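Local coordinates for RctB replication initiator protein (PDB 5UBE) that initiates replication of the second chromosome of Vibrio cholerae, its N-terminal domain probably taking part in DNA binding through a helix-turn-helix fold, at residues K42-V45 and E46-L50; G74-R78 and A79-Q83. All coordinates share one frame; numbering follows the deposited sequence.

Contact 1: K42-V45 and E46-L50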
loop_
_atom_site.group_PDB
_atom_site.type_symbol
_atom_site.label_atom_id
_atom_site.label_comp_id
_atom_site.label_asym_id
_atom_site.label_seq_id
_atom_site.Cartn_x
_atom_site.Cartn_y
_atom_site.Cartn_z
ATOM N N LYS A 42 7.401 0.615 14.488
ATOM C CA LYS A 42 6.536 -0.552 14.607
ATOM C C LYS A 42 5.186 -0.306 13.941
ATOM O O LYS A 42 4.628 -1.203 13.298
ATOM C CB LYS A 42 6.342 -0.910 16.082
ATOM C CG LYS A 42 7.563 -1.533 16.747
ATOM C CD LYS A 42 8.140 -2.654 15.894
ATOM C CE LYS A 42 8.923 -3.670 16.724
ATOM N NZ LYS A 42 8.030 -4.624 17.449
ATOM N N SER A 43 4.655 0.912 14.078
ATOM C CA SER A 43 3.352 1.241 13.507
ATOM C C SER A 43 3.378 1.243 11.980
ATOM O O SER A 43 2.366 0.924 11.345
ATOM C CB SER A 43 2.885 2.600 14.043
ATOM O OG SER A 43 1.649 2.983 13.472
ATOM N N ILE A 44 4.503 1.618 11.365
ATOM C CA ILE A 44 4.603 1.489 9.910
ATOM C C ILE A 44 4.730 0.023 9.516
ATOM O O ILE A 44 4.080 -0.436 8.571
ATOM C CB ILE A 44 5.777 2.332 9.365
ATOM C CG1 ILE A 44 5.417 3.821 9.436
ATOM C CG2 ILE A 44 6.120 1.923 7.915
ATOM C CD1 ILE A 44 6.590 4.765 9.373
ATOM N N VAL A 45 5.573 -0.736 10.228
ATOM C CA VAL A 45 5.734 -2.157 9.925
ATOM C C VAL A 45 4.394 -2.877 9.995
ATOM O O VAL A 45 4.104 -3.750 9.170
ATOM C CB VAL A 45 6.778 -2.798 10.860
ATOM C CG1 VAL A 45 6.875 -4.296 10.605
ATOM C CG2 VAL A 45 8.138 -2.147 10.641
ATOM N N GLU A 46 3.550 -2.514 10.964
ATOM C CA GLU A 46 2.216 -3.108 11.055
ATOM C C GLU A 46 1.453 -2.967 9.745
ATOM O O GLU A 46 0.916 -3.948 9.214
ATOM C CB GLU A 46 1.422 -2.446 12.184
ATOM C CG GLU A 46 1.785 -2.867 13.595
ATOM C CD GLU A 46 0.975 -2.093 14.633
ATOM O OE1 GLU A 46 0.263 -1.135 14.240
ATOM O OE2 GLU A 46 1.049 -2.442 15.832
ATOM N N LEU A 47 1.353 -1.739 9.231
ATOM C CA LEU A 47 0.738 -1.530 7.926
ATOM C C LEU A 47 1.405 -2.397 6.856
ATOM O O LEU A 47 0.719 -3.062 6.076
ATOM C CB LEU A 47 0.810 -0.052 7.538
ATOM C CG LEU A 47 0.279 0.238 6.133
ATOM C CD1 LEU A 47 -1.217 0.023 6.110
ATOM C CD2 LEU A 47 0.638 1.636 5.649
ATOM N N LEU A 48 2.749 -2.405 6.807
ATOM C CA LEU A 48 3.451 -3.157 5.763
ATOM C C LEU A 48 3.137 -4.648 5.842
ATOM O O LEU A 48 2.837 -5.285 4.824
ATOM C CB LEU A 48 4.964 -2.923 5.842
ATOM C CG LEU A 48 5.379 -1.455 5.817
ATOM C CD1 LEU A 48 6.875 -1.343 5.686
ATOM C CD2 LEU A 48 4.667 -0.688 4.703
ATOM N N ASN A 49 3.191 -5.222 7.048
ATOM C CA ASN A 49 2.857 -6.635 7.206
ATOM C C ASN A 49 1.432 -6.920 6.747
ATOM O O ASN A 49 1.156 -7.974 6.162
ATOM C CB ASN A 49 3.039 -7.054 8.665
ATOM C CG ASN A 49 4.494 -7.229 9.044
ATOM O OD1 ASN A 49 5.354 -7.339 8.175
ATOM N ND2 ASN A 49 4.777 -7.268 10.344
ATOM N N LEU A 50 0.510 -5.990 7.009
ATOM C CA LEU A 50 -0.883 -6.188 6.621
ATOM C C LEU A 50 -1.028 -6.251 5.106
ATOM O O LEU A 50 -1.673 -7.164 4.572
ATOM C CB LEU A 50 -1.741 -5.063 7.184
ATOM C CG LEU A 50 -3.249 -5.271 7.254
ATOM C CD1 LEU A 50 -3.590 -6.395 8.227
ATOM C CD2 LEU A 50 -3.902 -3.960 7.682
#

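Contact 2: G74-R78 and A79-Q83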
loop_
_atom_site.group_PDB
_atom_site.type_symbol
_atom_site.label_atom_id
_atom_site.label_comp_id
_atom_site.label_asym_id
_atom_site.label_seq_id
_atom_site.Cartn_x
_atom_site.Cartn_y
_atom_site.Cartn_z
ATOM N N GLY A 74 -11.856 -4.038 11.243
ATOM C CA GLY A 74 -12.194 -2.678 11.591
ATOM C C GLY A 74 -11.381 -2.064 12.703
ATOM O O GLY A 74 -11.670 -0.926 13.094
ATOM N N GLN A 75 -10.367 -2.762 13.228
ATOM C CA GLN A 75 -9.592 -2.188 14.326
ATOM C C GLN A 75 -8.677 -1.068 13.847
ATOM O O GLN A 75 -8.453 -0.096 14.580
ATOM C CB GLN A 75 -8.800 -3.278 15.045
ATOM C CG GLN A 75 -9.697 -4.202 15.849
ATOM C CD GLN A 75 -8.932 -5.111 16.782
ATOM O OE1 GLN A 75 -7.727 -4.947 16.981
ATOM N NE2 GLN A 75 -9.631 -6.078 17.367
ATOM N N LEU A 76 -8.145 -1.176 12.636
ATOM C CA LEU A 76 -7.516 -0.051 11.959
ATOM C C LEU A 76 -8.561 0.594 11.061
ATOM O O LEU A 76 -9.212 -0.093 10.270
ATOM C CB LEU A 76 -6.305 -0.489 11.135
ATOM C CG LEU A 76 -4.998 -0.642 11.918
ATOM C CD1 LEU A 76 -5.064 -1.883 12.798
ATOM C CD2 LEU A 76 -3.801 -0.696 10.988
ATOM N N THR A 77 -8.738 1.900 11.210
ATOM C CA THR A 77 -9.700 2.651 10.431
ATOM C C THR A 77 -9.017 3.182 9.182
ATOM O O THR A 77 -7.814 3.026 9.002
ATOM C CB THR A 77 -10.245 3.807 11.249
ATOM O OG1 THR A 77 -9.129 4.572 11.718
ATOM C CG2 THR A 77 -11.048 3.287 12.438
ATOM N N ARG A 78 -9.793 3.828 8.310
ATOM C CA ARG A 78 -9.193 4.551 7.199
ATOM C C ARG A 78 -8.203 5.590 7.703
ATOM O O ARG A 78 -7.123 5.772 7.127
ATOM C CB ARG A 78 -10.273 5.216 6.350
ATOM C CG ARG A 78 -9.794 5.482 4.928
ATOM C CD ARG A 78 -10.904 5.882 3.981
ATOM N NE ARG A 78 -11.918 4.843 3.826
ATOM C CZ ARG A 78 -11.882 3.896 2.891
ATOM N NH1 ARG A 78 -10.873 3.839 2.022
ATOM N NH2 ARG A 78 -12.851 3.000 2.830
ATOM N N ALA A 79 -8.546 6.271 8.791
ATOM C CA ALA A 79 -7.677 7.315 9.309
ATOM C C ALA A 79 -6.354 6.742 9.808
ATOM O O ALA A 79 -5.297 7.340 9.587
ATOM C CB ALA A 79 -8.393 8.084 10.416
ATOM N N ALA A 80 -6.391 5.594 10.495
ATOM C CA ALA A 80 -5.153 5.017 11.014
ATOM C C ALA A 80 -4.266 4.498 9.883
ATOM O O ALA A 80 -3.043 4.674 9.922
ATOM C CB ALA A 80 -5.467 3.906 12.017
ATOM N N ILE A 81 -4.863 3.854 8.871
ATOM C CA ILE A 81 -4.109 3.452 7.682
ATOM C C ILE A 81 -3.460 4.674 7.036
ATOM O O ILE A 81 -2.248 4.703 6.783
ATOM C CB ILE A 81 -5.022 2.715 6.680
ATOM C CG1 ILE A 81 -5.692 1.455 7.283
ATOM C CG2 ILE A 81 -4.255 2.393 5.396
ATOM C CD1 ILE A 81 -4.741 0.334 7.662
ATOM N N GLN A 82 -4.258 5.717 6.784
ATOM C CA GLN A 82 -3.728 6.916 6.147
ATOM C C GLN A 82 -2.589 7.519 6.962
ATOM O O GLN A 82 -1.617 8.024 6.395
ATOM C CB GLN A 82 -4.847 7.941 5.940
ATOM C CG GLN A 82 -5.588 7.795 4.625
ATOM C CD GLN A 82 -4.680 7.889 3.397
ATOM O OE1 GLN A 82 -3.955 8.866 3.229
ATOM N NE2 GLN A 82 -4.726 6.872 2.529
ATOM N N GLN A 83 -2.700 7.491 8.298
ATOM C CA GLN A 83 -1.632 8.017 9.147
ATOM C C GLN A 83 -0.333 7.247 8.930
ATOM O O GLN A 83 0.716 7.839 8.648
ATOM C CB GLN A 83 -2.048 7.951 10.620
ATOM C CG GLN A 83 -0.964 8.422 11.610
ATOM C CD GLN A 83 -1.277 8.014 13.050
ATOM O OE1 GLN A 83 -2.433 8.023 13.476
ATOM N NE2 GLN A 83 -0.249 7.634 13.793
#

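Contact 1: K42-V45 and E46-L50
Lys42, Ile44 and Val45 each offer a backbone carbonyl to the amide four residues on, in Glu46, Leu48 and Asn49, and the straightest of the three bonds runs from Asn49 N to Val45 O (2.7 Å, 174° at the hydrogen). Along the buried flank Ile44 and Leu48 lie side by side and point the same way. The branch methyl CG2 of Ile44 meets CD1 of Leu48 at 4.0 Å, while Leu48 CG rests against the carbonyl oxygen of Ile44. One residue further round, Val45 and Asn49 lie side by side in the same way at the surface: Val45 CG1, anti to its own N (chi1 176°), stands 3.6 Å from Asn49 ND2, a methyl beside an amide rather than a polar bond. Glu46 turns its CG back beside its N and sets it 3.3 Å from Lys42 O; the extended chain then carries OE1 past Ser43 to a salt bridge with Arg84 of helix 78-91. Ile44 and Leu47 pack on that same helix, and Leu48 on helix 26-34. This is an amphipathic helix, the start of helix 42-55 in the helix-turn-helix domain: Ile44, Leu47 and Leu48 buried, Lys42, Glu46 and Asn49 exposed, Val45 at the margin.

Contact 2: G74-R78 and A79-Q83
With chi1 at 54°, Thr77 holds OG1 between its backbone N and its carbonyl carbon, and from there the hydroxyl oxygen reaches forward over the opening turn of helix 78-91 to accept the N-H of Ala80. That bond is rather long, 3.2 Å from Ala80 N to Thr77 OG1, with 158° at the hydrogen. The methyl groups of Ala79 and Ala80 both approach the same oxygen, about a right angle apart, Ala80 CB lying 3.7 Å from Thr77 OG1, so an exposed hydroxyl is bordered by carbon as well as by the amide it caps. The carbonyl of Thr77 works too: Ile81 N donates to Thr77 O at 3.1 Å and almost straight. Arg78 O then takes Gln82 N, and the regular helical pattern is under way.

Just before the cap, Leu76 bridges the turn from the apolar side. Its side chain crosses that of Ile81 at about a right angle, and the methyl CD2 of Leu76 meets the terminal CD1 of Ile81 at 3.6 Å, with Leu76 CB a little farther from the same methyl. Ile81 keeps CG1 beside its own N, 3.2 Å from Thr77 O, and a chi2 of -65° swings CD1 to Leu76. Ile81 also touches Thr65 and Leu68 of helix 65-71. Arg78 leads its chain away from the turn, bending at chi3, and NH2 of Arg78 hydrogen-bonds to Thr66 OG1 of that helix. Thr72 OG1 receives the amide of Leu76, tying the linker back to Thr72, just past the end of helix 65-71. A threonine N-cap straddled by a contact between the residue before it, Leu76, and Ile81 at N4 is a hydrophobic staple, here beginning the helix that follows helix 65-71 in the helix-turn-helix domain.

The two contacts show how one helical domain settles different local problems. Contact 1 lies within helix 42-55, partly buried, and its bonds across the segments all join main-chain atoms, while the buried side chains are hydrocarbon and the exposed ones mostly polar. Contact 2, nearer the surface, marks the change from loop to helix, where a side-chain oxygen serves an amide of the first turn, which precedes the regular backbone pattern. They meet through Leu47 CD1 and Ile81 CD1, 3.9 Å apart, so the isoleucine of the staple also faces the apolar side of the other helix. Contact 1 packs on helix 78-91, whose start contact 2 caps, and both reach helix 65-71.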